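Local atomic coordinates of poly-beta-1,6-N-acetyl-D-glucosamine N-deacetylase (Aggregatibacter actinomycetemcomitans, PDB entry 4U10), a protein that probably hydrolyses N-acetyl groups from poly-beta-1,6-N-acetyl-D-glucosamine, through a zinc-binding polysaccharide deacetylase domain, the part of the longer chain dealt with here. Residues 10-15 against 81-86; 75-80 against 122-127. All coordinates share one frame; numbering follows the deposited sequence.

Contact 1: 10-15 against 81-86. With ZN (zinc ion), chain D.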
ATOM      1  N   HIS A  10       0.802   6.967   3.706  1.00 14.57           N
ATOM      2  CA  HIS A  10       1.499   6.043   4.613  1.00 15.61           C
ATOM      3  C   HIS A  10       0.987   6.317   6.017  1.00 14.68           C
ATOM      4  O   HIS A  10      -0.231   6.100   6.293  1.00 15.75           O
ATOM      5  CB  HIS A  10       3.019   6.197   4.427  1.00 15.55           C
ATOM      6  CG  HIS A  10       3.461   5.724   3.088  1.00 15.39           C
ATOM      7  ND1 HIS A  10       3.301   6.483   1.951  1.00 16.01           N
ATOM      8  CD2 HIS A  10       3.931   4.531   2.683  1.00 15.12           C
ATOM      9  CE1 HIS A  10       3.692   5.798   0.898  1.00 15.82           C
ATOM     10  NE2 HIS A  10       4.093   4.609   1.315  1.00 16.95           N
ATOM     11  N   SER A  11       1.843   6.797   6.900  1.00 13.98           N
ATOM     12  CA  SER A  11       1.363   7.092   8.235  1.00 15.59           C
ATOM     13  C   SER A  11       0.744   8.482   8.298  1.00 15.61           C
ATOM     14  O   SER A  11       1.152   9.405   7.553  1.00 16.54           O
ATOM     15  CB  SER A  11       2.452   6.945   9.265  1.00 15.35           C
ATOM     16  OG  SER A  11       1.871   6.787  10.486  1.00 16.60           O
ATOM     17  N   VAL A  12      -0.207   8.603   9.228  1.00 15.46           N
ATOM     18  CA  VAL A  12      -0.978   9.816   9.536  1.00 15.71           C
ATOM     19  C   VAL A  12      -1.064   9.926  11.075  1.00 16.15           C
ATOM     20  O   VAL A  12      -1.467   9.007  11.757  1.00 17.24           O
ATOM     21  CB  VAL A  12      -2.383   9.859   8.913  1.00 14.79           C
ATOM     22  CG1 VAL A  12      -3.069  11.201   9.223  1.00 15.98           C
ATOM     23  CG2 VAL A  12      -2.335   9.713   7.400  1.00 14.02           C
ATOM     24  N   VAL A  13      -0.598  11.049  11.613  1.00 17.59           N
ATOM     25  CA  VAL A  13      -0.488  11.253  13.035  1.00 17.94           C
ATOM     26  C   VAL A  13      -1.272  12.538  13.393  1.00 18.78           C
ATOM     27  O   VAL A  13      -1.434  13.450  12.544  1.00 18.11           O
ATOM     28  CB  VAL A  13       0.992  11.353  13.492  1.00 19.55           C
ATOM     29  CG1 VAL A  13       1.684  10.043  13.292  1.00 19.52           C
ATOM     30  CG2 VAL A  13       1.748  12.442  12.774  1.00 19.49           C
ATOM     31  N   ASP A  14      -1.740  12.636  14.638  1.00 21.32           N
ATOM     32  CA  ASP A  14      -2.411  13.848  15.098  1.00 24.50           C
ATOM     33  C   ASP A  14      -1.446  15.037  15.160  1.00 23.65           C
ATOM     34  O   ASP A  14      -1.808  16.158  14.825  1.00 27.72           O
ATOM     35  CB  ASP A  14      -3.079  13.624  16.444  1.00 28.12           C
ATOM     36  CG  ASP A  14      -4.398  12.866  16.302  1.00 35.08           C
ATOM     37  OD1 ASP A  14      -5.073  12.954  15.228  1.00 37.71           O
ATOM     38  OD2 ASP A  14      -4.744  12.161  17.254  1.00 41.37           O
ATOM     39  N   ASP A  15      -0.223  14.778  15.567  1.00 21.25           N
ATOM     40  CA  ASP A  15       0.889  15.800  15.563  1.00 19.36           C
ATOM     41  C   ASP A  15       0.875  16.743  14.340  1.00 19.13           C
ATOM     42  O   ASP A  15       0.958  16.296  13.163  1.00 19.76           O
ATOM     43  CB  ASP A  15       2.190  14.989  15.653  1.00 18.85           C
ATOM     44  CG  ASP A  15       3.431  15.838  15.780  1.00 20.66           C
ATOM     45  OD1 ASP A  15       3.339  16.992  16.195  1.00 21.11           O
ATOM     46  OD2 ASP A  15       4.540  15.333  15.440  1.00 23.86           O
ATOM     47  N   TYR A  81      -5.318   2.140  12.182  1.00 14.55           N
ATOM     48  CA  TYR A  81      -6.455   1.901  13.044  1.00 15.04           C
ATOM     49  C   TYR A  81      -6.772   3.050  13.977  1.00 16.20           C
ATOM     50  O   TYR A  81      -7.960   3.312  14.227  1.00 16.93           O
ATOM     51  CB  TYR A  81      -6.194   0.661  13.873  1.00 16.34           C
ATOM     52  CG  TYR A  81      -7.343   0.206  14.764  1.00 18.44           C
ATOM     53  CD1 TYR A  81      -8.382  -0.568  14.255  1.00 19.48           C
ATOM     54  CD2 TYR A  81      -7.332   0.464  16.125  1.00 19.34           C
ATOM     55  CE1 TYR A  81      -9.415  -1.005  15.071  1.00 20.50           C
ATOM     56  CE2 TYR A  81      -8.362   0.012  16.949  1.00 20.83           C
ATOM     57  CZ  TYR A  81      -9.398  -0.705  16.419  1.00 21.57           C
ATOM     58  OH  TYR A  81     -10.403  -1.185  17.230  1.00 22.96           O
ATOM     59  N   ASN A  82      -5.729   3.691  14.528  1.00 15.98           N
ATOM     60  CA  ASN A  82      -5.866   4.697  15.586  1.00 17.38           C
ATOM     61  C   ASN A  82      -6.208   6.124  15.145  1.00 17.67           C
ATOM     62  O   ASN A  82      -6.728   6.894  15.946  1.00 16.57           O
ATOM     63  CB  ASN A  82      -4.579   4.829  16.424  1.00 19.42           C
ATOM     64  CG  ASN A  82      -4.257   3.577  17.180  1.00 21.88           C
ATOM     65  OD1 ASN A  82      -5.156   2.821  17.557  1.00 24.83           O
ATOM     66  ND2 ASN A  82      -2.955   3.289  17.346  1.00 23.71           N
ATOM     67  N   VAL A  83      -5.847   6.491  13.923  1.00 16.31           N
ATOM     68  CA  VAL A  83      -5.955   7.845  13.473  1.00 16.25           C
ATOM     69  C   VAL A  83      -6.785   7.842  12.207  1.00 17.18           C
ATOM     70  O   VAL A  83      -7.801   8.505  12.157  1.00 20.33           O
ATOM     71  CB  VAL A  83      -4.577   8.465  13.204  1.00 16.54           C
ATOM     72  CG1 VAL A  83      -4.708   9.857  12.562  1.00 18.88           C
ATOM     73  CG2 VAL A  83      -3.746   8.524  14.489  1.00 17.10           C
ATOM     74  N   ILE A  84      -6.436   7.014  11.238  1.00 15.94           N
ATOM     75  CA  ILE A  84      -7.067   7.092   9.930  1.00 15.29           C
ATOM     76  C   ILE A  84      -8.497   6.552   9.937  1.00 15.24           C
ATOM     77  O   ILE A  84      -9.413   7.180   9.417  1.00 15.90           O
ATOM     78  CB  ILE A  84      -6.199   6.369   8.897  1.00 15.87           C
ATOM     79  CG1 ILE A  84      -4.888   7.133   8.725  1.00 15.79           C
ATOM     80  CG2 ILE A  84      -6.906   6.300   7.553  1.00 15.85           C
ATOM     81  CD1 ILE A  84      -3.736   6.267   8.320  1.00 17.53           C
ATOM     82  N   TYR A  85      -8.683   5.377  10.501  1.00 15.94           N
ATOM     83  CA  TYR A  85      -9.911   4.637  10.361  1.00 16.28           C
ATOM     84  C   TYR A  85     -11.109   5.405  10.910  1.00 18.50           C
ATOM     85  O   TYR A  85     -12.093   5.554  10.211  1.00 21.10           O
ATOM     86  CB  TYR A  85      -9.695   3.222  10.958  1.00 17.01           C
ATOM     87  CG  TYR A  85     -10.902   2.341  11.034  1.00 17.63           C
ATOM     88  CD1 TYR A  85     -11.624   2.046   9.911  1.00 17.95           C
ATOM     89  CD2 TYR A  85     -11.304   1.758  12.262  1.00 18.87           C
ATOM     90  CE1 TYR A  85     -12.756   1.224   9.990  1.00 18.06           C
ATOM     91  CE2 TYR A  85     -12.415   0.934  12.347  1.00 18.68           C
ATOM     92  CZ  TYR A  85     -13.123   0.670  11.219  1.00 18.53           C
ATOM     93  OH  TYR A  85     -14.213  -0.125  11.292  1.00 17.55           O
ATOM     94  N   PRO A  86     -10.998   6.000  12.112  1.00 17.75           N
ATOM     95  CA  PRO A  86     -12.111   6.812  12.609  1.00 19.43           C
ATOM     96  C   PRO A  86     -12.541   7.933  11.606  1.00 18.85           C
ATOM     97  O   PRO A  86     -13.737   8.181  11.445  1.00 18.02           O
ATOM     98  CB  PRO A  86     -11.583   7.414  13.912  1.00 19.74           C
ATOM     99  CG  PRO A  86     -10.373   6.617  14.290  1.00 21.21           C
ATOM    100  CD  PRO A  86      -9.861   5.957  13.033  1.00 19.82           C
TER
HETATM  101 ZN    ZN D 402       4.270   2.886   0.035  1.00 14.71          ZN
HETATM  102  O   HOH W   1      -6.800  10.332  16.544  1.00 43.16           O
HETATM  103  O   HOH W   2       5.672   1.592   0.638  1.00  6.17           O
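Val12 holds CG1 anti to its backbone N (chi1 -177°) and Val83 does the same with its own CG1, which turns the two methyls toward each other to meet at 4.0 Å. In Ile84, CG1 is anti to the carbonyl carbon (chi1 -67°), which lays the ethyl branch at about a right angle across Val12, with Ile84 CG1 3.7 Å from Val12 CB and Ile84 CD1 reaching CG2 of the same valine. Val83 also covers the backbone of the strand, its CG1 lying 3.4 Å from Val12 O. At the outer rim the contact turns polar. Water 1 donates to Asp14 OD2 at 2.8 Å and, weakly, to Asn82 O, in a turn where Pro86 has no backbone N-H to give to the helix. Leu34 and Ala31 of helix 31-42 add to the apolar cover over Val12. At the inner end of the segment, His10 NE2 binds a zinc ion at 2.1 Å, a site that Asp74 and water 2 also join. Helix 79-91, packed on strand 3-13 of a largely parallel sheet, is consistent with the alpha/beta fold of polysaccharide (NodB-type) deacetylases, and His10 lies beside the metal centre.

Contact 2: 75-80 against 122-127; sequences DGYATM and NVFVTW. With ZN (zinc ion), chain C.
Two backbone hydrogen bonds join Gly76, Ala78, Val123 and Val125: Val125 N gives to Gly76 O at 2.9 Å, and Ala78 N gives to Val123 O at 2.8 Å. Between them Tyr77 and Phe124 form a non-hydrogen-bonded antiparallel pair, a single bridge brought close enough for Tyr77 CA to make a CA-H...O contact with Val123 O at 3.4 Å. Both side chains put CG anti to the carbonyl carbon and run the same way. Their rings are nearly parallel (18°) but slid so far apart that they barely overlap, with centroids 5.7 Å apart. Val123 CG1 lies beside both, in plane at the edge of the Tyr77 ring and 3.8 Å above one face of the Phe124 ring, toward its rim. The Phe124 ring in turn presents its edge to Gly76, where CD1 comes 3.3 Å from Gly76 O.

Gly76, with its positive phi, turns the chain immediately after Asp75, whose OD1 binds a zinc ion at 1.9 Å. His144 and His149 complete the Asp-His-His set of protein ligands characteristic of NodB-type deacetylases, and water 2 is a further ligand. Further out, Asp75 is tied by backbone bonds to Ala98 and Val100, at the end of the neighbouring parallel strand 95-99. Trp103 meets the Phe124 ring and Phe25 the Tyr77 ring, while Arg121 NH2 bonds Val125 O and Thr126 caps the start of helix 127-135.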
ATOM      1  N   ASP A  75       1.634   0.050   4.600  1.00 15.21           N
ATOM      2  CA  ASP A  75       2.707  -0.494   5.430  1.00 16.46           C
ATOM      3  C   ASP A  75       2.246  -1.261   6.658  1.00 16.30           C
ATOM      4  O   ASP A  75       2.942  -2.150   7.082  1.00 16.99           O
ATOM      5  CB  ASP A  75       3.746   0.538   5.889  1.00 16.60           C
ATOM      6  CG  ASP A  75       4.629   0.977   4.804  1.00 17.52           C
ATOM      7  OD1 ASP A  75       4.399   0.673   3.626  1.00 17.31           O
ATOM      8  OD2 ASP A  75       5.625   1.628   5.152  1.00 21.02           O
ATOM      9  N   GLY A  76       1.060  -0.963   7.169  1.00 16.96           N
ATOM     10  CA  GLY A  76       0.575  -1.599   8.398  1.00 17.52           C
ATOM     11  C   GLY A  76       0.773  -0.804   9.642  1.00 17.71           C
ATOM     12  O   GLY A  76       0.654  -1.373  10.728  1.00 18.98           O
ATOM     13  N   TYR A  77       1.054   0.500   9.535  1.00 18.34           N
ATOM     14  CA  TYR A  77       1.211   1.321  10.806  1.00 18.69           C
ATOM     15  C   TYR A  77      -0.033   1.327  11.656  1.00 17.80           C
ATOM     16  O   TYR A  77      -1.121   1.453  11.113  1.00 16.13           O
ATOM     17  CB  TYR A  77       1.633   2.761  10.532  1.00 18.45           C
ATOM     18  CG  TYR A  77       2.924   2.926   9.766  1.00 18.43           C
ATOM     19  CD1 TYR A  77       4.158   2.500  10.279  1.00 18.26           C
ATOM     20  CD2 TYR A  77       2.909   3.487   8.502  1.00 17.71           C
ATOM     21  CE1 TYR A  77       5.328   2.673   9.530  1.00 18.21           C
ATOM     22  CE2 TYR A  77       4.037   3.650   7.804  1.00 17.17           C
ATOM     23  CZ  TYR A  77       5.251   3.242   8.307  1.00 17.21           C
ATOM     24  OH  TYR A  77       6.372   3.477   7.495  1.00 18.99           O
ATOM     25  N   ALA A  78       0.142   1.219  12.995  1.00 16.87           N
ATOM     26  CA  ALA A  78      -0.935   1.289  13.950  1.00 16.46           C
ATOM     27  C   ALA A  78      -1.814   2.556  13.734  1.00 15.95           C
ATOM     28  O   ALA A  78      -3.006   2.559  14.010  1.00 17.06           O
ATOM     29  CB  ALA A  78      -0.409   1.204  15.390  1.00 16.54           C
ATOM     30  N   THR A  79      -1.262   3.582  13.145  1.00 17.43           N
ATOM     31  CA  THR A  79      -2.036   4.786  12.825  1.00 17.21           C
ATOM     32  C   THR A  79      -3.204   4.547  11.902  1.00 16.09           C
ATOM     33  O   THR A  79      -4.113   5.348  11.895  1.00 16.88           O
ATOM     34  CB  THR A  79      -1.175   5.911  12.215  1.00 16.54           C
ATOM     35  OG1 THR A  79      -0.482   5.464  11.021  1.00 17.54           O
ATOM     36  CG2 THR A  79      -0.230   6.435  13.307  1.00 17.98           C
HETATM   37  N   MSE A  80      -3.131   3.510  11.078  1.00 15.94           N
HETATM   38  CA  MSE A  80      -4.272   3.084  10.254  1.00 15.04           C
HETATM   39  C   MSE A  80      -5.481   2.882  11.107  1.00 14.38           C
HETATM   40  O   MSE A  80      -6.596   3.365  10.814  1.00 14.51           O
HETATM   41  CB  MSE A  80      -3.930   1.874   9.385  1.00 14.50           C
HETATM   42  CG  MSE A  80      -5.130   1.455   8.534  1.00 12.84           C
HETATM   43 SE   MSE A  80      -5.360   2.710   7.057  1.00 15.45          SE
HETATM   44  CE  MSE A  80      -7.255   2.326   6.728  1.00 13.77           C
ATOM     45  N   ASN A 122       4.251  -2.627  18.251  1.00 29.41           N
ATOM     46  CA  ASN A 122       3.068  -1.732  18.121  1.00 28.59           C
ATOM     47  C   ASN A 122       3.260  -0.509  17.364  1.00 28.37           C
ATOM     48  O   ASN A 122       2.377   0.332  17.289  1.00 33.20           O
ATOM     49  CB  ASN A 122       2.532  -1.341  19.422  1.00 32.85           C
ATOM     50  CG  ASN A 122       2.154  -2.523  20.214  1.00 32.15           C
ATOM     51  OD1 ASN A 122       1.230  -3.268  19.831  1.00 34.08           O
ATOM     52  ND2 ASN A 122       2.847  -2.722  21.313  1.00 28.97           N
ATOM     53  N   VAL A 123       4.366  -0.436  16.670  1.00 26.09           N
ATOM     54  CA  VAL A 123       4.368   0.418  15.534  1.00 23.77           C
ATOM     55  C   VAL A 123       3.279  -0.033  14.538  1.00 23.69           C
ATOM     56  O   VAL A 123       2.747   0.832  13.817  1.00 23.62           O
ATOM     57  CB  VAL A 123       5.750   0.471  14.894  1.00 24.11           C
ATOM     58  CG1 VAL A 123       5.704   1.342  13.633  1.00 23.96           C
ATOM     59  CG2 VAL A 123       6.734   1.047  15.912  1.00 23.98           C
ATOM     60  N   PHE A 124       2.929  -1.326  14.536  1.00 19.91           N
ATOM     61  CA  PHE A 124       1.999  -1.872  13.543  1.00 20.34           C
ATOM     62  C   PHE A 124       0.719  -2.401  14.095  1.00 19.93           C
ATOM     63  O   PHE A 124       0.645  -2.804  15.265  1.00 19.52           O
ATOM     64  CB  PHE A 124       2.705  -2.943  12.702  1.00 20.52           C
ATOM     65  CG  PHE A 124       3.969  -2.442  12.076  1.00 21.13           C
ATOM     66  CD1 PHE A 124       3.930  -1.609  11.007  1.00 23.18           C
ATOM     67  CD2 PHE A 124       5.218  -2.705  12.653  1.00 23.64           C
ATOM     68  CE1 PHE A 124       5.102  -1.079  10.468  1.00 24.05           C
ATOM     69  CE2 PHE A 124       6.393  -2.188  12.115  1.00 21.14           C
ATOM     70  CZ  PHE A 124       6.338  -1.379  11.029  1.00 22.66           C
ATOM     71  N   VAL A 125      -0.287  -2.459  13.245  1.00 18.26           N
ATOM     72  CA  VAL A 125      -1.585  -3.030  13.616  1.00 19.12           C
ATOM     73  C   VAL A 125      -1.491  -4.506  14.072  1.00 19.72           C
ATOM     74  O   VAL A 125      -0.540  -5.181  13.753  1.00 19.75           O
ATOM     75  CB  VAL A 125      -2.662  -2.922  12.491  1.00 18.71           C
ATOM     76  CG1 VAL A 125      -3.068  -1.471  12.201  1.00 19.46           C
ATOM     77  CG2 VAL A 125      -2.248  -3.635  11.223  1.00 18.25           C
ATOM     78  N   THR A 126      -2.503  -4.963  14.791  1.00 18.30           N
ATOM     79  CA  THR A 126      -2.750  -6.393  15.055  1.00 20.64           C
ATOM     80  C   THR A 126      -3.790  -6.895  14.040  1.00 19.80           C
ATOM     81  O   THR A 126      -4.540  -6.125  13.488  1.00 18.47           O
ATOM     82  CB  THR A 126      -3.275  -6.605  16.497  1.00 23.48           C
ATOM     83  OG1 THR A 126      -4.580  -6.042  16.660  1.00 26.41           O
ATOM     84  CG2 THR A 126      -2.385  -5.974  17.544  1.00 25.72           C
ATOM     85  N   TRP A 127      -3.861  -8.184  13.828  1.00 19.26           N
ATOM     86  CA  TRP A 127      -4.850  -8.746  12.920  1.00 19.47           C
ATOM     87  C   TRP A 127      -6.321  -8.553  13.318  1.00 20.50           C
ATOM     88  O   TRP A 127      -7.187  -8.488  12.437  1.00 20.00           O
ATOM     89  CB  TRP A 127      -4.579 -10.227  12.722  1.00 18.46           C
ATOM     90  CG  TRP A 127      -3.380 -10.562  11.856  1.00 16.99           C
ATOM     91  CD1 TRP A 127      -2.248 -11.212  12.246  1.00 16.38           C
ATOM     92  CD2 TRP A 127      -3.226 -10.286  10.475  1.00 16.69           C
ATOM     93  NE1 TRP A 127      -1.427 -11.397  11.196  1.00 16.95           N
ATOM     94  CE2 TRP A 127      -1.969 -10.808  10.089  1.00 16.79           C
ATOM     95  CE3 TRP A 127      -4.000  -9.596   9.527  1.00 16.78           C
ATOM     96  CZ2 TRP A 127      -1.475 -10.709   8.778  1.00 15.50           C
ATOM     97  CZ3 TRP A 127      -3.528  -9.493   8.216  1.00 17.42           C
ATOM     98  CH2 TRP A 127      -2.265 -10.059   7.847  1.00 16.88           C
TER
HETATM   99 ZN    ZN C 401       5.533   0.447   2.119  1.00 14.83          ZN
HETATM  100  O   HOH W   2       5.672   1.592   0.638  1.00  6.17           O

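The centres of contacts 1 and 2 lie 10 Å apart on one side of the chain's centre, and their segments alternate in sequence: 10-15, 75-80, 81-86, 122-127. Segments 75-80 and 81-86 run on into each other, sharing helix 79-91, where Tyr85 N is probably bonded to Met80 O. That helix follows strand 68-75, the parallel neighbour of strand 3-13 in the sheet. A probable hydrogen bond between Ser11 OG and Thr79 OG1 ties the contacts directly. Water 2 bridges the zinc ion of His10 and that of Asp75, so His10 of contact 1 and Asp75 of contact 2 bring neighbouring strands of the deacetylase domain to a common metal centre.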